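PDB 6HBD: ABC transporter periplasmic-binding protein YtfQ from Mycobacterium smegmatis, which binds the furanose sugar beta-D-galactofuranose and probably serves as the substrate-capturing component of an ABC transporter for L-arabinofuranose. Local coordinates for residues Leu20-Val25 / Leu50-Ala55; Lys61-Ile66 / Thr85-Val90; Val76-Pro81 / Ile102-Ala107; Gly98-Leu103 / Val115-Ile120. All coordinates share one frame; numbering follows the deposited sequence.

Contact 1 of 4, residues Leu20-Val25 / Leu50-Ala55; sequences LGFAQV and LKFADA
The beta-alpha-beta unit of strand 19-24, helix 30-46 and strand 49-54 sets Phe22 beside Phe52 and brings Gln24 obliquely across the same ring, the two strands running parallel at one border of the sheet. Backbone hydrogen bonds join them in the staggered parallel pattern, among them Lys51 N to Leu20 O at 2.7 Å. The last one, Ala55 N to Gln24 O at 3.1 Å, extends the pairing past the strand ends.

Large apolar groups gather on the face toward helix 30-46. Leu50 CD1 touches two neighbours of the other strand, Leu20 CD1 at 3.5 Å and Phe22 CB at 3.8 Å. The Phe22 and Phe52 rings lie side by side and point the same way, nearest at Phe22 CD2 and Phe52 CE1, 4.2 Å apart. Phe52 CZ packs 3.4 Å from Gln24 CG, with the amide turned 74° from the ring. A bend at chi2 (-58°) brings Gln24 OE1 back to the Val25 N-H, which it accepts at 3.0 Å on an in-plane lone pair. Lys40 adds a cation-pi contact to Phe52. On the other face Ala23 and Ala53, with Gly21 lacking a side chain, keep the surface low where Ala65 and Phe69 of helix 59-72 pack on Ala53; Lys51, also on this face, touches Gln72. Helices on both faces make the three-layer alpha/beta sandwich from which periplasmic-binding-protein lobes are built.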
loop_
_atom_site.group_PDB
_atom_site.type_symbol
_atom_site.label_atom_id
_atom_site.label_comp_id
_atom_site.label_asym_id
_atom_site.label_seq_id
_atom_site.Cartn_x
_atom_site.Cartn_y
_atom_site.Cartn_z
ATOM N N LEU A 20 -14.345 -18.722 1.086
ATOM C CA LEU A 20 -13.085 -17.979 1.115
ATOM C C LEU A 20 -12.880 -17.417 2.505
ATOM O O LEU A 20 -13.832 -16.945 3.118
ATOM C CB LEU A 20 -13.181 -16.828 0.090
ATOM C CG LEU A 20 -11.921 -16.029 -0.312
ATOM C CD1 LEU A 20 -11.729 -14.804 0.542
ATOM C CD2 LEU A 20 -10.688 -16.881 -0.374
ATOM N N GLY A 21 -11.663 -17.512 3.018
ATOM C CA GLY A 21 -11.293 -16.937 4.304
ATOM C C GLY A 21 -10.285 -15.833 4.057
ATOM O O GLY A 21 -9.228 -16.103 3.472
ATOM N N PHE A 22 -10.613 -14.578 4.412
ATOM C CA PHE A 22 -9.689 -13.465 4.207
ATOM C C PHE A 22 -9.231 -12.930 5.541
ATOM O O PHE A 22 -10.078 -12.596 6.366
ATOM C CB PHE A 22 -10.291 -12.333 3.369
ATOM C CG PHE A 22 -9.199 -11.431 2.833
ATOM C CD1 PHE A 22 -8.494 -11.778 1.696
ATOM C CD2 PHE A 22 -8.776 -10.324 3.551
ATOM C CE1 PHE A 22 -7.440 -10.996 1.244
ATOM C CE2 PHE A 22 -7.704 -9.556 3.106
ATOM C CZ PHE A 22 -7.046 -9.898 1.956
ATOM N N ALA A 23 -7.901 -12.823 5.750
ATOM C CA ALA A 23 -7.340 -12.284 6.991
ATOM C C ALA A 23 -6.706 -10.898 6.756
ATOM O O ALA A 23 -5.538 -10.788 6.362
ATOM C CB ALA A 23 -6.340 -13.257 7.592
ATOM N N GLN A 24 -7.504 -9.837 6.979
ATOM C CA GLN A 24 -7.050 -8.456 6.781
ATOM C C GLN A 24 -6.069 -8.037 7.846
ATOM O O GLN A 24 -6.102 -8.548 8.971
ATOM C CB GLN A 24 -8.231 -7.436 6.773
ATOM C CG GLN A 24 -8.653 -6.878 5.409
ATOM C CD GLN A 24 -7.613 -6.144 4.585
ATOM O OE1 GLN A 24 -6.407 -6.178 4.835
ATOM N NE2 GLN A 24 -8.079 -5.459 3.550
ATOM N N VAL A 25 -5.217 -7.067 7.471
ATOM C CA VAL A 25 -4.223 -6.461 8.343
ATOM C C VAL A 25 -4.979 -5.776 9.503
ATOM O O VAL A 25 -4.915 -6.235 10.642
ATOM C CB VAL A 25 -3.354 -5.438 7.563
ATOM C CG1 VAL A 25 -2.499 -4.621 8.515
ATOM C CG2 VAL A 25 -2.490 -6.114 6.515
ATOM N N LEU A 50 -17.648 -15.483 2.099
ATOM C CA LEU A 50 -16.483 -14.847 2.711
ATOM C C LEU A 50 -16.478 -15.018 4.216
ATOM O O LEU A 50 -17.485 -14.754 4.884
ATOM C CB LEU A 50 -16.421 -13.342 2.367
ATOM C CG LEU A 50 -15.271 -12.522 2.982
ATOM C CD1 LEU A 50 -13.944 -12.933 2.417
ATOM C CD2 LEU A 50 -15.477 -11.042 2.731
ATOM N N LYS A 51 -15.317 -15.391 4.743
ATOM C CA LYS A 51 -15.066 -15.526 6.161
ATOM C C LYS A 51 -13.983 -14.483 6.424
ATOM O O LYS A 51 -12.790 -14.747 6.327
ATOM C CB LYS A 51 -14.636 -16.962 6.498
ATOM C CG LYS A 51 -15.749 -18.000 6.310
ATOM C CD LYS A 51 -16.774 -17.975 7.451
ATOM C CE LYS A 51 -17.706 -19.166 7.429
ATOM N NZ LYS A 51 -18.472 -19.291 8.697
ATOM N N PHE A 52 -14.429 -13.256 6.619
ATOM C CA PHE A 52 -13.556 -12.107 6.813
ATOM C C PHE A 52 -13.057 -12.026 8.253
ATOM O O PHE A 52 -13.839 -12.236 9.174
ATOM C CB PHE A 52 -14.322 -10.841 6.458
ATOM C CG PHE A 52 -13.458 -9.619 6.408
ATOM C CD1 PHE A 52 -12.722 -9.317 5.279
ATOM C CD2 PHE A 52 -13.397 -8.755 7.487
ATOM C CE1 PHE A 52 -11.939 -8.174 5.231
ATOM C CE2 PHE A 52 -12.627 -7.603 7.435
ATOM C CZ PHE A 52 -11.885 -7.332 6.318
ATOM N N ALA A 53 -11.765 -11.686 8.440
ATOM C CA ALA A 53 -11.134 -11.559 9.756
ATOM C C ALA A 53 -10.197 -10.347 9.802
ATOM O O ALA A 53 -9.376 -10.177 8.898
ATOM C CB ALA A 53 -10.359 -12.817 10.066
ATOM N N ASP A 54 -10.348 -9.490 10.841
ATOM C CA ASP A 54 -9.571 -8.249 11.030
ATOM C C ASP A 54 -8.564 -8.445 12.168
ATOM O O ASP A 54 -8.950 -8.404 13.339
ATOM C CB ASP A 54 -10.536 -7.084 11.349
ATOM C CG ASP A 54 -9.919 -5.720 11.611
ATOM O OD1 ASP A 54 -8.824 -5.663 12.203
ATOM O OD2 ASP A 54 -10.558 -4.706 11.264
ATOM N N ALA A 55 -7.275 -8.615 11.826
ATOM C CA ALA A 55 -6.227 -8.807 12.829
ATOM C C ALA A 55 -5.924 -7.571 13.702
ATOM O O ALA A 55 -5.464 -7.732 14.821
ATOM C CB ALA A 55 -4.963 -9.311 12.172
#

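Contact 2 of 4, residues Lys61-Ile66 / Thr85-Val90; sequences KQISAI and TGWDAV. With ZN (zinc ion), chain E.
Trp87 presents the six-membered end of its indole to Gln62, Ile63 and Ile66, and the rest of the contact is arranged round that ring. Gln62 comes in at the edge: its CB lies in the ring plane and its OE1 is 3.6 Å from Trp87 CH2, with the amide nearly perpendicular to the indole (82°). The amide does not depend on the ring for its polar needs, because OE1 accepts from Val82 N and NE2 donates to Ser80 O. Trp87 NE1 likewise donates to Val83 O.

Ile63 slants across the indole and places CG1 3.6 Å from Trp87 CZ3. With CG1 beside the backbone N (chi1 -74°) and the arm extended beyond it, CD1 reaches Gly86 O at 3.5 Å. The backbone of Gly86 bends in a way that would jam a side chain against the carbonyl of Thr85, which suits glycine. Val90 is set at about a right angle to both isoleucines: its CG2 meets Ile63 CG1 at 3.9 Å, and its CG1 meets Ile66 CG2, also at 3.9 Å. Branched, apolar side chains suit such a largely buried contact.

Asp88, next along the chain from Trp87, binds a zinc ion through OD1 at 1.9 Å, together with Asp112. Helices 59-72 and 88-97 thus pack beside each other over strand 76-79, whose Phe79 ring meets Trp87 and touches Gln62 and Ile66.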
loop_
_atom_site.group_PDB
_atom_site.type_symbol
_atom_site.label_atom_id
_atom_site.label_comp_id
_atom_site.label_asym_id
_atom_site.label_seq_id
_atom_site.Cartn_x
_atom_site.Cartn_y
_atom_site.Cartn_z
ATOM N N LYS A 61 -2.616 -12.199 15.367
ATOM C CA LYS A 61 -4.051 -12.314 15.143
ATOM C C LYS A 61 -4.371 -12.686 13.673
ATOM O O LYS A 61 -5.421 -13.281 13.427
ATOM C CB LYS A 61 -4.773 -11.045 15.636
ATOM C CG LYS A 61 -6.292 -11.194 15.850
ATOM C CD LYS A 61 -6.712 -12.081 17.047
ATOM C CE LYS A 61 -7.872 -13.008 16.719
ATOM N NZ LYS A 61 -9.125 -12.268 16.378
ATOM N N GLN A 62 -3.457 -12.404 12.713
ATOM C CA GLN A 62 -3.613 -12.860 11.318
ATOM C C GLN A 62 -3.318 -14.366 11.293
ATOM O O GLN A 62 -3.991 -15.128 10.596
ATOM C CB GLN A 62 -2.621 -12.168 10.354
ATOM C CG GLN A 62 -2.950 -10.734 9.984
ATOM C CD GLN A 62 -2.351 -10.341 8.653
ATOM O OE1 GLN A 62 -1.217 -9.839 8.555
ATOM N NE2 GLN A 62 -3.102 -10.558 7.585
ATOM N N ILE A 63 -2.264 -14.772 12.043
ATOM C CA ILE A 63 -1.833 -16.168 12.202
ATOM C C ILE A 63 -2.958 -17.000 12.848
ATOM O O ILE A 63 -3.292 -18.059 12.341
ATOM C CB ILE A 63 -0.484 -16.225 12.987
ATOM C CG1 ILE A 63 0.657 -15.759 12.060
ATOM C CG2 ILE A 63 -0.218 -17.637 13.537
ATOM C CD1 ILE A 63 1.973 -15.682 12.643
ATOM N N SER A 64 -3.556 -16.498 13.933
ATOM C CA SER A 64 -4.684 -17.156 14.601
ATOM C C SER A 64 -5.880 -17.303 13.662
ATOM O O SER A 64 -6.586 -18.318 13.704
ATOM C CB SER A 64 -5.111 -16.363 15.834
ATOM O OG SER A 64 -4.080 -16.354 16.810
ATOM N N ALA A 65 -6.111 -16.284 12.820
ATOM C CA ALA A 65 -7.208 -16.289 11.858
ATOM C C ALA A 65 -6.968 -17.326 10.773
ATOM O O ALA A 65 -7.910 -18.016 10.393
ATOM C CB ALA A 65 -7.374 -14.911 11.241
ATOM N N ILE A 66 -5.714 -17.466 10.293
ATOM C CA ILE A 66 -5.374 -18.457 9.260
ATOM C C ILE A 66 -5.571 -19.875 9.811
ATOM O O ILE A 66 -6.163 -20.716 9.125
ATOM C CB ILE A 66 -3.947 -18.211 8.679
ATOM C CG1 ILE A 66 -3.924 -16.915 7.845
ATOM C CG2 ILE A 66 -3.488 -19.395 7.809
ATOM C CD1 ILE A 66 -2.609 -16.250 7.760
ATOM N N THR A 85 7.997 -11.498 7.296
ATOM C CA THR A 85 8.476 -12.665 8.055
ATOM C C THR A 85 7.542 -13.249 9.165
ATOM O O THR A 85 6.753 -12.524 9.770
ATOM C CB THR A 85 9.770 -12.186 8.699
ATOM O OG1 THR A 85 9.403 -11.171 9.646
ATOM C CG2 THR A 85 10.767 -11.604 7.658
ATOM N N GLY A 86 7.682 -14.547 9.428
ATOM C CA GLY A 86 6.974 -15.267 10.493
ATOM C C GLY A 86 5.773 -16.103 10.091
ATOM O O GLY A 86 4.934 -16.400 10.950
ATOM N N TRP A 87 5.680 -16.511 8.800
ATOM C CA TRP A 87 4.536 -17.283 8.269
ATOM C C TRP A 87 4.830 -18.792 8.042
ATOM O O TRP A 87 3.904 -19.554 7.740
ATOM C CB TRP A 87 4.078 -16.649 6.930
ATOM C CG TRP A 87 3.849 -15.169 6.999
ATOM C CD1 TRP A 87 4.649 -14.182 6.497
ATOM C CD2 TRP A 87 2.770 -14.514 7.664
ATOM N NE1 TRP A 87 4.127 -12.947 6.806
ATOM C CE2 TRP A 87 2.979 -13.123 7.535
ATOM C CE3 TRP A 87 1.628 -14.971 8.345
ATOM C CZ2 TRP A 87 2.099 -12.186 8.078
ATOM C CZ3 TRP A 87 0.767 -14.039 8.899
ATOM C CH2 TRP A 87 1.004 -12.665 8.761
ATOM N N ASP A 88 6.122 -19.197 8.137
ATOM C CA ASP A 88 6.604 -20.558 7.893
ATOM C C ASP A 88 5.637 -21.665 8.261
ATOM O O ASP A 88 5.243 -22.456 7.391
ATOM C CB ASP A 88 7.922 -20.802 8.646
ATOM C CG ASP A 88 8.396 -22.230 8.478
ATOM O OD1 ASP A 88 8.579 -22.659 7.314
ATOM O OD2 ASP A 88 8.565 -22.930 9.510
ATOM N N ALA A 89 5.312 -21.740 9.561
ATOM C CA ALA A 89 4.459 -22.769 10.143
ATOM C C ALA A 89 3.029 -22.696 9.630
ATOM O O ALA A 89 2.488 -23.724 9.200
ATOM C CB ALA A 89 4.470 -22.666 11.663
ATOM N N VAL A 90 2.417 -21.492 9.664
ATOM C CA VAL A 90 1.039 -21.345 9.177
ATOM C C VAL A 90 0.952 -21.713 7.740
ATOM O O VAL A 90 -0.033 -22.336 7.380
ATOM C CB VAL A 90 0.301 -20.003 9.417
ATOM C CG1 VAL A 90 -0.759 -20.149 10.498
ATOM C CG2 VAL A 90 1.236 -18.839 9.701
HETATM ZN ZN ZN E . 9.434 -24.211 6.692
#

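Contact 3 of 4, residues Val76-Pro81 / Ile102-Ala107; sequences VIAFSP and ILTDRA. With GZL (beta-D-galactofuranose), chain L.
Arg106 runs past Pro81 in the opposite direction, and its side chain leads from the loop after strand 101-104 to the bound galactofuranose. Its CB starts 3.3 Å from Pro81 O; CG passes the same oxygen, and CD comes to 3.2 Å from Pro81 O and also nears Ser80 OG. The chain is extended from CG to NE (chi2 160°), which carries the guanidinium out to the sugar. There NE comes within 3.2 Å of the sugar O5, and NH2 lies 2.9 Å from O4, the ring oxygen, with O1 also close. A long, flat-ended arginine suits this place, its methylenes passing the Pro81 carbonyl oxygen, with CB also against the proline ring, while its nitrogens face oxygens.

Asp105 works from the preceding turn. Its CG stands between the backbone N and the carbonyl carbon (chi1 68°), and OD1 meets both Ser80 and the ligand. Ser80 OG donates to Asp105 OD1 at 2.9 Å, approaching from above the carboxylate plane, 39° out of it; the sugar O5 lies 2.6 Å from the same OD1. The O6 hydroxyl donates to Asp105 O at 2.7 Å. A salt bridge from OD2 to Arg32 further fixes the carboxylate.

Behind this site strands 76-79 and 101-104 are parallel, bonded for example from Thr104 N to Phe79 O at 3.1 Å. Leu103 packs its CD1 on Phe79 and its CG on Pro81, keeping this side apolar. Loops at the C-terminal ends of adjacent parallel strands, supplying ligand groups, are typical of the sugar-binding cleft in periplasmic binding proteins.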
loop_
_atom_site.group_PDB
_atom_site.type_symbol
_atom_site.label_atom_id
_atom_site.label_comp_id
_atom_site.label_asym_id
_atom_site.label_seq_id
_atom_site.Cartn_x
_atom_site.Cartn_y
_atom_site.Cartn_z
ATOM N N VAL A 76 -10.360 -21.982 0.009
ATOM C CA VAL A 76 -9.158 -21.185 -0.293
ATOM C C VAL A 76 -8.972 -20.171 0.832
ATOM O O VAL A 76 -9.955 -19.753 1.445
ATOM C CB VAL A 76 -9.257 -20.472 -1.675
ATOM C CG1 VAL A 76 -8.078 -19.522 -1.908
ATOM C CG2 VAL A 76 -9.354 -21.477 -2.813
ATOM N N ILE A 77 -7.714 -19.782 1.105
ATOM C CA ILE A 77 -7.365 -18.743 2.093
ATOM C C ILE A 77 -6.579 -17.636 1.386
ATOM O O ILE A 77 -5.795 -17.898 0.472
ATOM C CB ILE A 77 -6.588 -19.306 3.329
ATOM C CG1 ILE A 77 -7.537 -20.146 4.207
ATOM C CG2 ILE A 77 -5.961 -18.170 4.166
ATOM C CD1 ILE A 77 -6.872 -21.065 5.247
ATOM N N ALA A 78 -6.813 -16.396 1.802
ATOM C CA ALA A 78 -6.094 -15.250 1.278
ATOM C C ALA A 78 -5.903 -14.270 2.402
ATOM O O ALA A 78 -6.708 -14.241 3.332
ATOM C CB ALA A 78 -6.868 -14.619 0.139
ATOM N N PHE A 79 -4.799 -13.523 2.368
ATOM C CA PHE A 79 -4.497 -12.544 3.406
ATOM C C PHE A 79 -3.493 -11.535 2.894
ATOM O O PHE A 79 -2.941 -11.706 1.806
ATOM C CB PHE A 79 -3.974 -13.239 4.686
ATOM C CG PHE A 79 -2.593 -13.850 4.612
ATOM C CD1 PHE A 79 -2.375 -15.033 3.922
ATOM C CD2 PHE A 79 -1.519 -13.262 5.265
ATOM C CE1 PHE A 79 -1.097 -15.574 3.822
ATOM C CE2 PHE A 79 -0.240 -13.806 5.166
ATOM C CZ PHE A 79 -0.040 -14.961 4.449
ATOM N N SER A 80 -3.265 -10.482 3.683
ATOM C CA SER A 80 -2.303 -9.439 3.369
ATOM C C SER A 80 -1.202 -9.532 4.429
ATOM O O SER A 80 -1.394 -9.028 5.536
ATOM C CB SER A 80 -2.974 -8.079 3.382
ATOM O OG SER A 80 -2.014 -7.046 3.499
ATOM N N PRO A 81 -0.069 -10.225 4.143
ATOM C CA PRO A 81 0.992 -10.358 5.160
ATOM C C PRO A 81 1.464 -9.024 5.747
ATOM O O PRO A 81 2.232 -8.301 5.106
ATOM C CB PRO A 81 2.119 -11.114 4.434
ATOM C CG PRO A 81 1.599 -11.503 3.134
ATOM C CD PRO A 81 0.289 -10.882 2.872
ATOM N N ILE A 102 -3.499 -17.263 -1.453
ATOM C CA ILE A 102 -3.315 -16.106 -2.350
ATOM C C ILE A 102 -2.879 -14.933 -1.468
ATOM O O ILE A 102 -3.511 -14.654 -0.448
ATOM C CB ILE A 102 -4.563 -15.725 -3.219
ATOM C CG1 ILE A 102 -5.053 -16.919 -4.070
ATOM C CG2 ILE A 102 -4.241 -14.508 -4.114
ATOM C CD1 ILE A 102 -6.459 -16.743 -4.714
ATOM N N LEU A 103 -1.796 -14.255 -1.873
ATOM C CA LEU A 103 -1.257 -13.101 -1.151
ATOM C C LEU A 103 -1.761 -11.854 -1.850
ATOM O O LEU A 103 -1.707 -11.805 -3.080
ATOM C CB LEU A 103 0.283 -13.148 -1.134
ATOM C CG LEU A 103 0.928 -13.891 0.061
ATOM C CD1 LEU A 103 0.230 -15.223 0.378
ATOM C CD2 LEU A 103 2.410 -14.084 -0.179
ATOM N N THR A 104 -2.341 -10.891 -1.087
ATOM C CA THR A 104 -2.886 -9.656 -1.657
ATOM C C THR A 104 -2.210 -8.418 -1.020
ATOM O O THR A 104 -2.063 -8.344 0.202
ATOM C CB THR A 104 -4.448 -9.611 -1.619
ATOM O OG1 THR A 104 -4.932 -8.915 -0.474
ATOM C CG2 THR A 104 -5.088 -10.964 -1.715
ATOM N N ASP A 105 -1.720 -7.501 -1.885
ATOM C CA ASP A 105 -1.091 -6.209 -1.608
ATOM C C ASP A 105 0.188 -6.223 -0.730
ATOM O O ASP A 105 0.795 -5.169 -0.566
ATOM C CB ASP A 105 -2.126 -5.231 -1.042
ATOM C CG ASP A 105 -2.694 -5.509 0.328
ATOM O OD1 ASP A 105 -2.028 -5.162 1.334
ATOM O OD2 ASP A 105 -3.833 -6.032 0.405
ATOM N N ARG A 106 0.623 -7.391 -0.230
ATOM C CA ARG A 106 1.846 -7.553 0.542
ATOM C C ARG A 106 2.402 -8.952 0.279
ATOM O O ARG A 106 1.636 -9.902 0.146
ATOM C CB ARG A 106 1.570 -7.357 2.036
ATOM C CG ARG A 106 1.922 -5.961 2.509
ATOM C CD ARG A 106 1.243 -5.561 3.801
ATOM N NE ARG A 106 1.113 -4.112 3.925
ATOM C CZ ARG A 106 0.678 -3.479 5.010
ATOM N NH1 ARG A 106 0.313 -4.161 6.086
ATOM N NH2 ARG A 106 0.621 -2.160 5.033
ATOM N N ALA A 107 3.733 -9.066 0.190
ATOM C CA ALA A 107 4.427 -10.327 -0.032
ATOM C C ALA A 107 5.064 -10.837 1.279
ATOM O O ALA A 107 5.000 -10.169 2.317
ATOM C CB ALA A 107 5.482 -10.149 -1.105
HETATM C C6 GZL L . 0.067 -1.589 -0.513
HETATM C C5 GZL L . -0.660 -1.845 0.790
HETATM C C4 GZL L . -0.388 -0.764 1.822
HETATM C C3 GZL L . -0.818 0.642 1.417
HETATM C C2 GZL L . -0.999 1.294 2.775
HETATM O O6 GZL L . -0.073 -2.709 -1.377
HETATM O O5 GZL L . -0.351 -3.144 1.305
HETATM O O4 GZL L . -1.167 -1.029 3.010
HETATM O O3 GZL L . 0.128 1.361 0.643
HETATM C C1 GZL L . -1.711 0.189 3.535
HETATM O O2 GZL L . -1.786 2.475 2.758
HETATM O O1 GZL L . -1.318 0.422 4.839
#

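Contact 4 of 4, residues Gly98-Leu103 / Val115-Ile120; sequences GIPVIL and VYKTFI
A methyl group of Leu103 sits almost centrally over the Tyr116 ring: CD2 lies 3.8 Å from the centroid and only 10° off the ring normal, a clear CH-pi contact. The other branch, CD1, touches Tyr116 CB at 3.7 Å, and the two side chains cross at about a right angle. Tyr116 holds its CG between the backbone N and the carbonyl carbon (chi1 64°), which swings the ring over the leucine; leucine, which branches at CG, can offer one methyl to the ring and the other to its base.

Three backbone hydrogen bonds tie the segments: Lys117 N to Val101 O at 2.7 Å, Leu103 N to Thr118 O at 3.0 Å, and Ile120 N to Leu103 O at 2.9 Å. The last acceptor also lies at the edge of the Phe119 ring, 3.6 Å from CD1. On the opposite face Ile102 CG2 meets Thr118 CG2 at 3.6 Å and Ile120 CD1 at 3.8 Å. Threonine serves twice here, its methyl packing inward while OG1 bonds to Pro283 O. Leu272 of helix 266-277 covers the two isoleucines. At the outer end the bent aliphatic part of Lys117 lies on Pro100.

No helix intervenes between these parallel neighbours, only an irregular excursion carrying the zinc ligand Asp112; the pair continues the parallel run of strands in the sheet of a periplasmic-binding-protein lobe.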
loop_
_atom_site.group_PDB
_atom_site.type_symbol
_atom_site.label_atom_id
_atom_site.label_comp_id
_atom_site.label_asym_id
_atom_site.label_seq_id
_atom_site.Cartn_x
_atom_site.Cartn_y
_atom_site.Cartn_z
ATOM N N GLY A 98 -4.068 -28.694 2.588
ATOM C CA GLY A 98 -4.428 -28.701 1.173
ATOM C C GLY A 98 -5.296 -27.526 0.749
ATOM O O GLY A 98 -5.986 -27.619 -0.268
ATOM N N ILE A 99 -5.275 -26.412 1.535
ATOM C CA ILE A 99 -6.033 -25.189 1.256
ATOM C C ILE A 99 -5.109 -24.235 0.468
ATOM O O ILE A 99 -4.101 -23.806 1.035
ATOM C CB ILE A 99 -6.506 -24.535 2.578
ATOM C CG1 ILE A 99 -7.331 -25.547 3.411
ATOM C CG2 ILE A 99 -7.302 -23.269 2.274
ATOM C CD1 ILE A 99 -8.110 -24.992 4.669
ATOM N N PRO A 100 -5.387 -23.886 -0.816
ATOM C CA PRO A 100 -4.482 -22.965 -1.535
ATOM C C PRO A 100 -4.402 -21.570 -0.894
ATOM O O PRO A 100 -5.346 -21.165 -0.201
ATOM C CB PRO A 100 -5.092 -22.898 -2.931
ATOM C CG PRO A 100 -5.953 -24.104 -3.060
ATOM C CD PRO A 100 -6.501 -24.310 -1.687
ATOM N N VAL A 101 -3.287 -20.830 -1.134
ATOM C CA VAL A 101 -3.088 -19.517 -0.538
ATOM C C VAL A 101 -2.863 -18.457 -1.610
ATOM O O VAL A 101 -2.121 -18.708 -2.553
ATOM C CB VAL A 101 -1.930 -19.560 0.487
ATOM C CG1 VAL A 101 -1.682 -18.193 1.114
ATOM C CG2 VAL A 101 -2.200 -20.603 1.569
ATOM N N ILE A 102 -3.499 -17.263 -1.453
ATOM C CA ILE A 102 -3.315 -16.106 -2.350
ATOM C C ILE A 102 -2.879 -14.933 -1.468
ATOM O O ILE A 102 -3.511 -14.654 -0.448
ATOM C CB ILE A 102 -4.563 -15.725 -3.219
ATOM C CG1 ILE A 102 -5.053 -16.919 -4.070
ATOM C CG2 ILE A 102 -4.241 -14.508 -4.114
ATOM C CD1 ILE A 102 -6.459 -16.743 -4.714
ATOM N N LEU A 103 -1.796 -14.255 -1.873
ATOM C CA LEU A 103 -1.257 -13.101 -1.151
ATOM C C LEU A 103 -1.761 -11.854 -1.850
ATOM O O LEU A 103 -1.707 -11.805 -3.080
ATOM C CB LEU A 103 0.283 -13.148 -1.134
ATOM C CG LEU A 103 0.928 -13.891 0.061
ATOM C CD1 LEU A 103 0.230 -15.223 0.378
ATOM C CD2 LEU A 103 2.410 -14.084 -0.179
ATOM N N VAL A 115 4.143 -22.483 -1.226
ATOM C CA VAL A 115 3.365 -22.223 0.009
ATOM C C VAL A 115 2.125 -21.337 -0.304
ATOM O O VAL A 115 1.147 -21.386 0.459
ATOM C CB VAL A 115 4.201 -21.615 1.175
ATOM C CG1 VAL A 115 4.700 -22.705 2.121
ATOM C CG2 VAL A 115 5.349 -20.741 0.677
ATOM N N TYR A 116 2.188 -20.528 -1.420
ATOM C CA TYR A 116 1.105 -19.687 -1.940
ATOM C C TYR A 116 1.074 -19.759 -3.475
ATOM O O TYR A 116 2.123 -19.925 -4.103
ATOM C CB TYR A 116 1.265 -18.242 -1.477
ATOM C CG TYR A 116 2.512 -17.565 -2.005
ATOM C CD1 TYR A 116 2.498 -16.883 -3.215
ATOM C CD2 TYR A 116 3.692 -17.565 -1.273
ATOM C CE1 TYR A 116 3.630 -16.228 -3.693
ATOM C CE2 TYR A 116 4.828 -16.895 -1.728
ATOM C CZ TYR A 116 4.795 -16.223 -2.941
ATOM O OH TYR A 116 5.924 -15.567 -3.391
ATOM N N LYS A 117 -0.121 -19.580 -4.067
ATOM C CA LYS A 117 -0.358 -19.691 -5.510
ATOM C C LYS A 117 0.018 -18.463 -6.318
ATOM O O LYS A 117 0.592 -18.572 -7.407
ATOM C CB LYS A 117 -1.831 -20.066 -5.777
ATOM C CG LYS A 117 -2.310 -21.375 -5.108
ATOM C CD LYS A 117 -1.550 -22.602 -5.605
ATOM C CE LYS A 117 -2.236 -23.909 -5.278
ATOM N NZ LYS A 117 -1.613 -25.060 -5.992
ATOM N N THR A 118 -0.304 -17.290 -5.802
ATOM C CA THR A 118 -0.029 -16.036 -6.513
ATOM C C THR A 118 0.018 -14.861 -5.568
ATOM O O THR A 118 -0.478 -14.968 -4.439
ATOM C CB THR A 118 -1.106 -15.796 -7.609
ATOM O OG1 THR A 118 -0.736 -14.675 -8.421
ATOM C CG2 THR A 118 -2.489 -15.558 -7.031
ATOM N N PHE A 119 0.561 -13.717 -6.070
ATOM C CA PHE A 119 0.612 -12.440 -5.349
ATOM C C PHE A 119 -0.012 -11.329 -6.226
ATOM O O PHE A 119 0.498 -11.048 -7.314
ATOM C CB PHE A 119 2.053 -12.093 -4.929
ATOM C CG PHE A 119 2.275 -10.686 -4.402
ATOM C CD1 PHE A 119 1.395 -10.118 -3.499
ATOM C CD2 PHE A 119 3.391 -9.950 -4.779
ATOM C CE1 PHE A 119 1.581 -8.809 -3.059
ATOM C CE2 PHE A 119 3.583 -8.645 -4.316
ATOM C CZ PHE A 119 2.678 -8.085 -3.463
ATOM N N ILE A 120 -1.087 -10.684 -5.717
ATOM C CA ILE A 120 -1.791 -9.595 -6.402
ATOM C C ILE A 120 -1.354 -8.347 -5.676
ATOM O O ILE A 120 -1.624 -8.251 -4.480
ATOM C CB ILE A 120 -3.355 -9.703 -6.355
ATOM C CG1 ILE A 120 -3.868 -11.147 -6.155
ATOM C CG2 ILE A 120 -4.010 -9.054 -7.606
ATOM C CD1 ILE A 120 -5.325 -11.175 -5.614
#

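How the contacts relate
From the N terminus, contact 1 closes the first loop, bringing strand 49-54 back beside strand 19-24 after helix 30-46. The chain then enters helix 59-72, whose Gln62 reaches Ala23 of contact 1 and Ser80 of contact 3. Contacts 2 and 3 cross, since strand 76-79 lies between the two segments of contact 2 and residues 85-90 lie between those of contact 3. Contact 4, sharing Ile102 and Leu103 with contact 3, closes the short helix-free loop between strands 101-104 and 118-121. Contacts 1, 3 and 4 thus join five neighbouring strands, in the order 49-54, 19-24, 76-79, 101-104 and 118-121, while contact 2 joins helix 59-72 to helix 88-97 and the turn leading into it.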